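Tannase (Lactobacillus plantarum, PDB 3WA7) catalyses the hydrolysis of galloyl ester bonds in tannins, releasing gallic acid. Local coordinates at residues V13-Q18 with D85-T90; Y145-G148 with D153-R156; Q255-A260 with K343-F348; L390-A393 with L397-L400; A444-I449 with G453-G458. All blocks are in the same frame, centred on the assembly; numbering follows the deposited sequence.

Interaction 1 of 5, residues V13-Q18 with D85-T90; sequences VPEQVQ and DPQRVT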
# COMPACT_ATOMS: atom_id res chain seq x y z
N VAL A 13 -27.34 -6.94 -10.69
CA VAL A 13 -28.34 -7.83 -10.11
C VAL A 13 -28.44 -7.62 -8.60
O VAL A 13 -27.44 -7.36 -7.93
CB VAL A 13 -28.00 -9.31 -10.41
CG1 VAL A 13 -28.00 -9.55 -11.91
CG2 VAL A 13 -26.64 -9.67 -9.83
N PRO A 14 -29.66 -7.72 -8.05
CA PRO A 14 -29.90 -7.53 -6.61
C PRO A 14 -29.26 -8.55 -5.68
O PRO A 14 -29.24 -9.75 -5.96
CB PRO A 14 -31.42 -7.52 -6.52
CG PRO A 14 -31.81 -8.48 -7.60
CD PRO A 14 -30.91 -8.05 -8.74
N GLU A 15 -28.74 -8.05 -4.57
CA GLU A 15 -28.09 -8.87 -3.55
C GLU A 15 -28.32 -8.19 -2.20
O GLU A 15 -28.72 -7.03 -2.15
CB GLU A 15 -26.58 -8.93 -3.80
CG GLU A 15 -26.17 -9.56 -5.12
CD GLU A 15 -25.91 -11.05 -5.00
OE1 GLU A 15 -26.67 -11.73 -4.27
OE2 GLU A 15 -24.96 -11.54 -5.63
N GLN A 16 -28.06 -8.91 -1.12
CA GLN A 16 -28.18 -8.34 0.21
C GLN A 16 -27.30 -9.12 1.17
O GLN A 16 -27.12 -10.33 1.01
CB GLN A 16 -29.63 -8.36 0.71
CG GLN A 16 -30.18 -9.73 1.07
CD GLN A 16 -31.53 -9.64 1.75
OE1 GLN A 16 -31.67 -9.04 2.82
NE2 GLN A 16 -32.54 -10.25 1.13
N VAL A 17 -26.73 -8.42 2.14
CA VAL A 17 -25.88 -9.04 3.15
C VAL A 17 -26.28 -8.48 4.50
O VAL A 17 -26.62 -7.30 4.61
CB VAL A 17 -24.38 -8.76 2.91
CG1 VAL A 17 -23.93 -9.41 1.62
CG2 VAL A 17 -24.13 -7.26 2.87
N GLN A 18 -26.26 -9.32 5.52
CA GLN A 18 -26.63 -8.89 6.87
C GLN A 18 -25.41 -8.31 7.58
O GLN A 18 -24.42 -9.00 7.80
CB GLN A 18 -27.20 -10.07 7.66
CG GLN A 18 -28.45 -10.67 7.04
CD GLN A 18 -29.61 -9.69 7.00
OE1 GLN A 18 -30.57 -9.89 6.26
NE2 GLN A 18 -29.52 -8.64 7.80
N ASP A 85 -15.23 -9.06 -3.28
CA ASP A 85 -16.69 -9.15 -3.26
C ASP A 85 -17.13 -9.04 -1.80
O ASP A 85 -16.47 -9.57 -0.91
CB ASP A 85 -17.08 -10.52 -3.83
CG ASP A 85 -18.57 -10.64 -4.10
OD1 ASP A 85 -19.37 -10.51 -3.16
OD2 ASP A 85 -18.92 -10.89 -5.27
N PRO A 86 -18.25 -8.34 -1.53
CA PRO A 86 -18.68 -8.23 -0.14
C PRO A 86 -19.09 -9.58 0.46
O PRO A 86 -19.23 -9.71 1.67
CB PRO A 86 -19.85 -7.23 -0.21
CG PRO A 86 -20.40 -7.46 -1.58
CD PRO A 86 -19.15 -7.59 -2.43
N GLN A 87 -19.27 -10.57 -0.41
CA GLN A 87 -19.66 -11.91 0.04
C GLN A 87 -18.48 -12.89 -0.01
O GLN A 87 -18.65 -14.08 0.25
CB GLN A 87 -20.81 -12.45 -0.82
CG GLN A 87 -22.03 -11.53 -0.88
CD GLN A 87 -23.22 -12.15 -1.59
OE1 GLN A 87 -23.10 -12.69 -2.70
NE2 GLN A 87 -24.39 -12.07 -0.96
N ARG A 88 -17.30 -12.38 -0.34
CA ARG A 88 -16.10 -13.20 -0.40
C ARG A 88 -15.60 -13.46 1.02
O ARG A 88 -15.66 -12.58 1.88
CB ARG A 88 -15.01 -12.50 -1.22
CG ARG A 88 -13.68 -13.25 -1.32
CD ARG A 88 -12.66 -12.45 -2.13
NE ARG A 88 -11.31 -13.03 -2.06
CZ ARG A 88 -10.86 -14.00 -2.85
NH1 ARG A 88 -11.64 -14.52 -3.78
NH2 ARG A 88 -9.63 -14.46 -2.70
N VAL A 89 -15.11 -14.67 1.27
CA VAL A 89 -14.60 -15.02 2.59
C VAL A 89 -13.19 -15.61 2.49
O VAL A 89 -12.48 -15.72 3.48
CB VAL A 89 -15.51 -16.05 3.31
CG1 VAL A 89 -16.91 -15.47 3.48
CG2 VAL A 89 -15.56 -17.35 2.53
N THR A 90 -12.80 -15.96 1.27
CA THR A 90 -11.49 -16.55 1.04
C THR A 90 -10.35 -15.54 0.99
O THR A 90 -10.45 -14.51 0.33
CB THR A 90 -11.48 -17.35 -0.29
OG1 THR A 90 -12.52 -18.33 -0.26
CG2 THR A 90 -10.14 -18.05 -0.48
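Gln87, whose side chain meets strand 13-18, is held at its base by a bond from its backbone N to Asp85 OD1, 2.8 Å long and close to straight at 160°, made to the anti lone pair of the carboxylate. This Asx turn, together with the backbone bond from Arg88 N to Asp85 O, fixes a type I turn from Asp85 to Arg88. With CG anti to the carbonyl carbon (chi1 -55°) and the chain extended beyond it, the Gln87 amide arrives beside both Glu15 and Val17. Val17 CG1 packs on Gln87 CG at 3.8 Å and on Gln87 NE2 at 3.7 Å. Glu15 OE2 comes to 3.7 Å from Gln87 OE1, the carboxylate and amide planes turned 72° apart, and no hydrogen bond joins the two segments. Glu15 OE2 is instead engaged in a salt bridge with Arg30, which also pairs with Asp85 OD2 and so probably offsets the two neighbouring negative charges. Strand 13-19 lies at one edge of the mixed sheet, antiparallel to strand 22-33, whose Tyr26 touches Glu15, Val17, Pro86 and Gln87; Pro86 reaches further in, to Phe48 of strand 44-50.

Interaction 2 of 5, residues Y145-G148 with D153-R156; sequences YNQG and DTNR
Van der Waals packing between Gln147 and Thr154 makes up most of this contact. The two side chains cross at about a right angle: Thr154 CG2 sits 3.7 Å from Gln147 CA, while Thr154 OG1 points at the middle of the glutamine chain, 3.4 Å from Gln147 CG. Gln147 carries CG opposite its backbone N (chi1 175°) and continues extended, which takes its amide past the threonine to Asn155, where Gln147 NE2 and Asn155 ND2 come within 3.5 Å with the amide planes 76° apart. Without both branches of Thr154, as with an alanine here, the Gln147 chain would probably lose the OG1 and CG2 packing at its side and be freer to turn.

A polar link across the segments runs through a water, which accepts from Gln147 NE2 at 2.9 Å and from Thr154 N at 3.0 Å.

Bonds within 153-156 shape the second partner. Asp153 OD1 accepts from Asn155 N at 2.9 Å, met from above the carboxylate plane, to form an Asx turn, and a type I turn runs from Asp153 to Arg156. Both segments belong to the connection between helix 131-145 and strand 157-160 of the alpha/beta-hydrolase sheet. One ordered water thus lets the Gln147 amide and the Thr154 backbone N-H share an acceptor between the two ends of this connection.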
# COMPACT_ATOMS: atom_id res chain seq x y z
N TYR A 145 -14.17 6.10 -17.95
CA TYR A 145 -14.69 6.06 -19.32
C TYR A 145 -16.19 5.86 -19.27
O TYR A 145 -16.93 6.31 -20.15
CB TYR A 145 -14.05 4.90 -20.09
CG TYR A 145 -14.54 4.72 -21.51
CD1 TYR A 145 -14.42 5.75 -22.45
CD2 TYR A 145 -15.11 3.51 -21.93
CE1 TYR A 145 -14.85 5.57 -23.77
CE2 TYR A 145 -15.53 3.33 -23.25
CZ TYR A 145 -15.40 4.36 -24.16
OH TYR A 145 -15.80 4.18 -25.47
N ASN A 146 -16.64 5.19 -18.21
CA ASN A 146 -18.06 4.89 -18.05
C ASN A 146 -18.82 5.81 -17.10
O ASN A 146 -19.81 5.41 -16.51
CB ASN A 146 -18.22 3.43 -17.63
CG ASN A 146 -18.07 2.48 -18.80
OD1 ASN A 146 -18.91 2.46 -19.70
ND2 ASN A 146 -17.00 1.70 -18.80
N GLN A 147 -18.35 7.05 -16.98
CA GLN A 147 -19.03 8.02 -16.14
C GLN A 147 -20.47 8.09 -16.64
O GLN A 147 -20.71 8.08 -17.84
CB GLN A 147 -18.37 9.39 -16.29
CG GLN A 147 -19.08 10.52 -15.54
CD GLN A 147 -18.42 11.86 -15.78
OE1 GLN A 147 -18.27 12.29 -16.92
NE2 GLN A 147 -18.04 12.54 -14.70
N GLY A 148 -21.42 8.17 -15.71
CA GLY A 148 -22.82 8.24 -16.10
C GLY A 148 -23.46 6.86 -16.20
O GLY A 148 -24.53 6.62 -15.64
N ASP A 153 -19.73 8.91 -8.56
CA ASP A 153 -19.04 10.07 -9.13
C ASP A 153 -17.62 9.65 -9.51
O ASP A 153 -16.80 9.40 -8.63
CB ASP A 153 -18.99 11.19 -8.09
CG ASP A 153 -18.52 12.51 -8.69
OD1 ASP A 153 -17.92 12.51 -9.78
OD2 ASP A 153 -18.75 13.56 -8.04
N THR A 154 -17.34 9.59 -10.81
CA THR A 154 -16.02 9.18 -11.27
C THR A 154 -14.93 10.21 -10.95
O THR A 154 -13.75 9.97 -11.19
CB THR A 154 -16.02 8.88 -12.78
OG1 THR A 154 -16.43 10.05 -13.51
CG2 THR A 154 -16.98 7.74 -13.09
N ASN A 155 -15.34 11.35 -10.41
CA ASN A 155 -14.40 12.40 -10.03
C ASN A 155 -14.07 12.24 -8.55
O ASN A 155 -13.33 13.05 -7.97
CB ASN A 155 -15.02 13.78 -10.28
CG ASN A 155 -15.29 14.02 -11.74
OD1 ASN A 155 -14.39 13.93 -12.58
ND2 ASN A 155 -16.55 14.33 -12.07
N ARG A 156 -14.62 11.20 -7.94
CA ARG A 156 -14.39 10.91 -6.53
C ARG A 156 -13.93 9.47 -6.32
O ARG A 156 -14.43 8.75 -5.45
CB ARG A 156 -15.68 11.16 -5.74
CG ARG A 156 -16.14 12.61 -5.78
CD ARG A 156 -15.16 13.53 -5.04
NE ARG A 156 -15.65 14.91 -5.04
CZ ARG A 156 -15.39 15.81 -5.98
NH1 ARG A 156 -14.63 15.49 -7.03
NH2 ARG A 156 -15.91 17.02 -5.90
O HOH W 1 -19.17 11.41 -12.28

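Interaction 3 of 5, residues Q255-A260 with K343-F348; sequences QALSLA and KAVPAF
A cis-proline bend packs here against helix 252-271, within the long excursion that the chain makes between strands 199-203 and 410-414, neighbours in the central sheet of the alpha/beta-hydrolase fold. Insertions between strands of the sheet are common in this fold. The peptide bond between Val345 and Pro346 is cis, and both residues are met by one helical side chain, that of Leu257.

Leu257 carries the packing. Its CD2 methyl lies 3.9 Å from Val345 CG1 and 3.8 Å from Pro346 CD, with Pro346 CG equally near, so a single methyl group touches the valine branch and the CG-CD side of the proline ring. The leucine and valine side chains slide past each other in opposite directions, and Leu257 CB also approaches Val345 CG1, at 4.0 Å. Leucine and proline instead run obliquely across one another. All four touching residues are buried, and the interface between them is apolar, with no hydrogen bond across it.

Ser258 lies next along the helix and keeps its polar end for other partners: OG bonds to Glu217 OE1 and Asn221 ND2. Helix 209-220 flanks the same bend, since Val345 touches Glu217 and Pro346 touches Asp213. Both valine branches face Ser258: Val345 CG1, placed opposite the backbone N (chi1 -173°), comes to 4.0 Å from Ser258 N, while Val345 CG2 lies 4.2 Å from Ser258 CB.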
# COMPACT_ATOMS: atom_id res chain seq x y z
N GLN A 255 26.02 -8.35 9.37
CA GLN A 255 26.14 -7.25 10.31
C GLN A 255 26.95 -6.11 9.69
O GLN A 255 26.68 -4.94 9.94
CB GLN A 255 26.82 -7.72 11.60
CG GLN A 255 25.96 -8.66 12.43
CD GLN A 255 26.69 -9.22 13.64
OE1 GLN A 255 27.27 -8.48 14.42
NE2 GLN A 255 26.66 -10.54 13.79
N ALA A 256 27.93 -6.48 8.88
CA ALA A 256 28.76 -5.48 8.20
C ALA A 256 27.93 -4.80 7.12
O ALA A 256 28.00 -3.59 6.92
CB ALA A 256 29.99 -6.15 7.59
N LEU A 257 27.13 -5.60 6.42
CA LEU A 257 26.28 -5.08 5.36
C LEU A 257 25.26 -4.13 5.99
O LEU A 257 24.95 -3.07 5.45
CB LEU A 257 25.56 -6.23 4.64
CG LEU A 257 24.96 -5.93 3.27
CD1 LEU A 257 26.06 -5.46 2.32
CD2 LEU A 257 24.28 -7.18 2.73
N SER A 258 24.76 -4.52 7.16
CA SER A 258 23.79 -3.73 7.89
C SER A 258 24.34 -2.35 8.25
O SER A 258 23.66 -1.34 8.09
CB SER A 258 23.37 -4.45 9.17
OG SER A 258 22.57 -3.62 9.99
N LEU A 259 25.57 -2.31 8.75
CA LEU A 259 26.16 -1.04 9.13
C LEU A 259 26.35 -0.14 7.91
O LEU A 259 26.09 1.06 7.96
CB LEU A 259 27.50 -1.26 9.84
CG LEU A 259 28.21 -0.01 10.38
CD1 LEU A 259 27.30 0.72 11.35
CD2 LEU A 259 29.51 -0.43 11.08
N ALA A 260 26.79 -0.74 6.80
CA ALA A 260 27.00 0.01 5.56
C ALA A 260 25.70 0.59 5.03
O ALA A 260 25.66 1.72 4.54
CB ALA A 260 27.64 -0.90 4.51
N LYS A 343 12.90 -8.91 9.34
CA LYS A 343 13.66 -9.35 8.17
C LYS A 343 15.18 -9.29 8.34
O LYS A 343 15.71 -8.50 9.12
CB LYS A 343 13.25 -8.52 6.96
CG LYS A 343 11.76 -8.62 6.64
CD LYS A 343 11.36 -7.68 5.53
CE LYS A 343 9.89 -7.85 5.17
NZ LYS A 343 9.48 -6.94 4.06
N ALA A 344 15.87 -10.14 7.58
CA ALA A 344 17.33 -10.21 7.60
C ALA A 344 17.92 -9.10 6.72
O ALA A 344 17.23 -8.13 6.41
CB ALA A 344 17.80 -11.58 7.11
N VAL A 345 19.17 -9.26 6.32
CA VAL A 345 19.85 -8.25 5.51
C VAL A 345 20.41 -8.77 4.19
O VAL A 345 21.15 -9.76 4.17
CB VAL A 345 21.03 -7.63 6.31
CG1 VAL A 345 21.63 -6.46 5.55
CG2 VAL A 345 20.55 -7.18 7.68
N PRO A 346 20.05 -8.14 3.06
CA PRO A 346 19.15 -6.98 2.95
C PRO A 346 17.72 -7.47 3.14
O PRO A 346 17.41 -8.61 2.80
CB PRO A 346 19.40 -6.48 1.52
CG PRO A 346 20.80 -6.95 1.22
CD PRO A 346 20.79 -8.34 1.80
N ALA A 347 16.86 -6.62 3.68
CA ALA A 347 15.47 -7.01 3.93
C ALA A 347 14.61 -7.11 2.67
O ALA A 347 13.63 -7.86 2.65
CB ALA A 347 14.83 -6.03 4.92
N PHE A 348 14.97 -6.36 1.63
CA PHE A 348 14.19 -6.36 0.40
C PHE A 348 14.95 -6.88 -0.81
O PHE A 348 14.47 -7.78 -1.50
CB PHE A 348 13.66 -4.95 0.12
CG PHE A 348 12.74 -4.43 1.20
CD1 PHE A 348 13.26 -3.95 2.40
CD2 PHE A 348 11.36 -4.49 1.04
CE1 PHE A 348 12.41 -3.55 3.44
CE2 PHE A 348 10.50 -4.09 2.07
CZ PHE A 348 11.03 -3.62 3.27

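Interaction 4 of 5, residues L390-A393 with L397-L400; sequences LIQA and LSYL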
# COMPACT_ATOMS: atom_id res chain seq x y z
N LEU A 390 12.26 1.98 -14.71
CA LEU A 390 11.14 1.20 -14.19
C LEU A 390 11.07 1.30 -12.67
O LEU A 390 9.99 1.44 -12.10
CB LEU A 390 11.27 -0.27 -14.62
CG LEU A 390 10.26 -1.24 -14.00
CD1 LEU A 390 8.84 -0.81 -14.33
CD2 LEU A 390 10.53 -2.65 -14.53
N ILE A 391 12.22 1.21 -12.02
CA ILE A 391 12.27 1.31 -10.57
C ILE A 391 11.68 2.65 -10.15
O ILE A 391 10.85 2.73 -9.24
CB ILE A 391 13.73 1.19 -10.07
CG1 ILE A 391 14.27 -0.20 -10.39
CG2 ILE A 391 13.79 1.48 -8.58
CD1 ILE A 391 15.76 -0.36 -10.09
N GLN A 392 12.10 3.71 -10.84
CA GLN A 392 11.62 5.06 -10.55
C GLN A 392 10.12 5.21 -10.84
O GLN A 392 9.39 5.84 -10.07
CB GLN A 392 12.41 6.07 -11.39
CG GLN A 392 11.98 7.51 -11.22
CD GLN A 392 12.75 8.45 -12.13
OE1 GLN A 392 13.97 8.58 -12.01
NE2 GLN A 392 12.04 9.10 -13.04
N ALA A 393 9.68 4.62 -11.94
CA ALA A 393 8.29 4.69 -12.36
C ALA A 393 7.30 4.10 -11.35
O ALA A 393 6.16 4.56 -11.26
CB ALA A 393 8.12 4.00 -13.72
N LEU A 397 7.11 8.27 -4.70
CA LEU A 397 7.90 9.47 -4.43
C LEU A 397 8.42 10.18 -5.67
O LEU A 397 8.55 11.41 -5.67
CB LEU A 397 9.08 9.12 -3.52
CG LEU A 397 8.79 8.44 -2.18
CD1 LEU A 397 10.10 8.31 -1.40
CD2 LEU A 397 7.78 9.25 -1.38
N SER A 398 8.71 9.42 -6.72
CA SER A 398 9.24 9.99 -7.96
C SER A 398 8.37 11.10 -8.53
O SER A 398 8.87 12.06 -9.10
CB SER A 398 9.38 8.88 -9.01
OG SER A 398 10.31 7.90 -8.59
N TYR A 399 7.06 10.96 -8.37
CA TYR A 399 6.12 11.94 -8.91
C TYR A 399 5.97 13.20 -8.07
O TYR A 399 5.37 14.18 -8.51
CB TYR A 399 4.76 11.28 -9.12
CG TYR A 399 4.86 10.06 -10.00
CD1 TYR A 399 5.15 8.80 -9.47
CD2 TYR A 399 4.74 10.17 -11.39
CE1 TYR A 399 5.34 7.70 -10.29
CE2 TYR A 399 4.92 9.07 -12.21
CZ TYR A 399 5.22 7.84 -11.66
OH TYR A 399 5.41 6.75 -12.48
N LEU A 400 6.54 13.19 -6.87
CA LEU A 400 6.47 14.35 -5.99
C LEU A 400 7.71 15.22 -6.16
O LEU A 400 7.70 16.40 -5.80
CB LEU A 400 6.33 13.90 -4.53
CG LEU A 400 5.20 12.91 -4.22
CD1 LEU A 400 5.22 12.56 -2.73
CD2 LEU A 400 3.86 13.51 -4.62
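Two hydroxyls, Ser398 OG and Tyr399 OH, approach successive carbonyls at the end of the preceding helix. The tyrosine presents the edge of its ring: Tyr399 OH donates to Ala393 O at 2.6 Å, the acceptor lying near the ring plane and the donor lying in the carbonyl plane on a lone pair, with a C=O...donor angle of 123°. Ser398 approaches its carbonyl less squarely. Holding OG anti to its own carbonyl carbon (chi1 -62°) turns the hydroxyl to Gln392 O, to which Ser398 OG donates at 2.7 Å from a position tilted 25° out of the carbonyl plane; the same hydroxyl is also weakly shared with Asn395 O. These carbonyls belong to the last turn of helix 388-393, where the backbone N-H groups that would take them up further along a helix are missing; the following helix 398-401 supplies side-chain donors instead, closing a short connection between two successive helices. Gln392 CG lies only 3.1 Å from Ser398 OG, a close fit, and beyond CG the extended chain leads away from the serine. Ala393 adds its methyl, CB standing 4.1 Å from Tyr399 OH. The tyrosine also touches Ser175, Phe181 and Ser405, while Leu397 packs on Ile429 and Leu430 of helix 425-436.

Interaction 5 of 5, residues A444-I449 with G453-G458; sequences ALPWDI and GDYDLG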
# COMPACT_ATOMS: atom_id res chain seq x y z
N ALA A 444 -0.81 8.69 10.46
CA ALA A 444 -0.72 8.19 11.82
C ALA A 444 -0.02 6.83 11.90
O ALA A 444 0.00 6.06 10.94
CB ALA A 444 -2.12 8.09 12.44
N LEU A 445 0.56 6.57 13.07
CA LEU A 445 1.25 5.32 13.36
C LEU A 445 0.51 4.71 14.55
O LEU A 445 0.99 4.77 15.68
CB LEU A 445 2.71 5.59 13.76
CG LEU A 445 3.69 4.43 13.85
CD1 LEU A 445 4.18 4.07 12.46
CD2 LEU A 445 4.86 4.82 14.74
N PRO A 446 -0.67 4.11 14.31
CA PRO A 446 -1.51 3.48 15.34
C PRO A 446 -0.78 2.53 16.28
O PRO A 446 -0.12 1.58 15.85
CB PRO A 446 -2.58 2.76 14.51
CG PRO A 446 -2.71 3.63 13.31
CD PRO A 446 -1.27 3.95 12.97
N TRP A 447 -0.93 2.78 17.58
CA TRP A 447 -0.28 1.98 18.62
C TRP A 447 -0.54 0.48 18.57
O TRP A 447 -1.68 0.03 18.44
CB TRP A 447 -0.67 2.51 20.01
CG TRP A 447 -0.04 1.72 21.12
CD1 TRP A 447 -0.64 0.78 21.92
CD2 TRP A 447 1.33 1.76 21.53
NE1 TRP A 447 0.27 0.24 22.79
CE2 TRP A 447 1.49 0.83 22.58
CE3 TRP A 447 2.45 2.51 21.11
CZ2 TRP A 447 2.72 0.61 23.21
CZ3 TRP A 447 3.67 2.29 21.74
CH2 TRP A 447 3.80 1.35 22.77
N ASP A 448 0.53 -0.28 18.70
CA ASP A 448 0.49 -1.74 18.73
C ASP A 448 -0.30 -2.41 17.62
O ASP A 448 -0.85 -3.50 17.81
CB ASP A 448 -0.02 -2.19 20.10
CG ASP A 448 0.32 -3.64 20.41
OD1 ASP A 448 1.35 -4.13 19.90
OD2 ASP A 448 -0.45 -4.28 21.16
N ILE A 449 -0.36 -1.77 16.46
CA ILE A 449 -1.06 -2.34 15.32
C ILE A 449 -0.02 -3.05 14.47
O ILE A 449 1.00 -2.46 14.10
CB ILE A 449 -1.76 -1.25 14.48
CG1 ILE A 449 -2.97 -0.70 15.25
CG2 ILE A 449 -2.22 -1.82 13.14
CD1 ILE A 449 -4.03 -1.75 15.52
N GLY A 453 -4.35 -3.85 7.66
CA GLY A 453 -5.06 -2.68 7.19
C GLY A 453 -6.56 -2.76 7.46
O GLY A 453 -7.03 -3.74 8.03
N ASP A 454 -7.29 -1.72 7.05
CA ASP A 454 -8.74 -1.67 7.21
C ASP A 454 -9.23 -1.94 8.64
O ASP A 454 -10.32 -2.48 8.83
CB ASP A 454 -9.40 -2.67 6.26
CG ASP A 454 -9.23 -2.30 4.79
OD1 ASP A 454 -8.28 -1.56 4.47
OD2 ASP A 454 -10.03 -2.77 3.96
N TYR A 455 -8.44 -1.55 9.64
CA TYR A 455 -8.81 -1.78 11.03
C TYR A 455 -9.43 -0.56 11.71
O TYR A 455 -9.79 -0.61 12.89
CB TYR A 455 -7.56 -2.22 11.82
CG TYR A 455 -6.35 -1.37 11.51
CD1 TYR A 455 -6.27 -0.05 11.95
CD2 TYR A 455 -5.31 -1.87 10.73
CE1 TYR A 455 -5.19 0.76 11.63
CE2 TYR A 455 -4.21 -1.07 10.40
CZ TYR A 455 -4.17 0.25 10.85
OH TYR A 455 -3.10 1.05 10.50
N ASP A 456 -9.58 0.52 10.96
CA ASP A 456 -10.13 1.77 11.48
C ASP A 456 -11.16 2.37 10.53
O ASP A 456 -11.13 3.56 10.24
CB ASP A 456 -8.99 2.77 11.65
CG ASP A 456 -8.22 2.98 10.35
OD1 ASP A 456 -8.54 2.28 9.37
OD2 ASP A 456 -7.29 3.82 10.31
N LEU A 457 -12.08 1.54 10.04
CA LEU A 457 -13.08 2.01 9.08
C LEU A 457 -13.89 3.23 9.52
O LEU A 457 -14.26 4.06 8.68
CB LEU A 457 -14.01 0.85 8.70
CG LEU A 457 -13.29 -0.35 8.09
CD1 LEU A 457 -14.31 -1.37 7.60
CD2 LEU A 457 -12.39 0.10 6.94
N GLY A 458 -14.16 3.35 10.82
CA GLY A 458 -14.91 4.50 11.30
C GLY A 458 -14.20 5.80 10.97
O GLY A 458 -14.81 6.77 10.51
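A type II turn from Pro446 to Ile449, closed by a weak 3.4 Å bond from Ile449 N to Pro446 O, brings its two end residues to bear on Tyr455. Ile449 does so over the ring. Its CG2 methyl lies 3.8 Å from the centroid of the Tyr455 ring and 26° off the normal, a CH-pi contact displaced toward the rim, where CG2 comes to 3.5 Å from Tyr455 CE2. Pro446 meets the far end of the tyrosine, with CG 3.8 Å from Tyr455 OH and 4.1 Å from Tyr455 CE1, the two side chains crossing at about a right angle. The tyrosine reaches both by holding CG between its backbone N and carbonyl carbon (chi1 46°), a sterically pinched rotamer. Tyr203 meets the same ring edge-to-face, and Arg414 of strand 410-414 touches it as well. Replacing Tyr455 with an alanine would probably open a gap beside the turn, leaving Ile449 CG2 without its aromatic face and Tyr203 without its stacking mate.

The neighbouring Asp456 stands at the N-cap position of helix 457-468 and is tied elsewhere, to Arg412 and Tyr203. The segments flank the short loop holding His451, which with Ser163 and Asp419 fits the geometry of a Ser-His-Asp triad, so the contact probably lies on the histidine loop of the alpha/beta-hydrolase fold, between its last strand, 440-444, and the C-terminal helix.

In the fold
From the N terminus the five contacts follow one another in series; none nests in or crosses another. Interaction 1 closes a 66-residue excursion holding strands 22-33, 44-50 and 69-72 and ties the edge strand of the sheet to the loop before helix 95-103. Interaction 2 closes a tight connection leading into strand 157-160. Interaction 3 spans 82 residues within the excursion between strands 199-203 and 410-414, about 44 Å from interaction 1 (centre to centre) and across the chain's centre from it. Interaction 4 then joins two successive helices late in that excursion. Interaction 5 bridges the three residues around His451, joining the end of the sheet to the C-terminal helix.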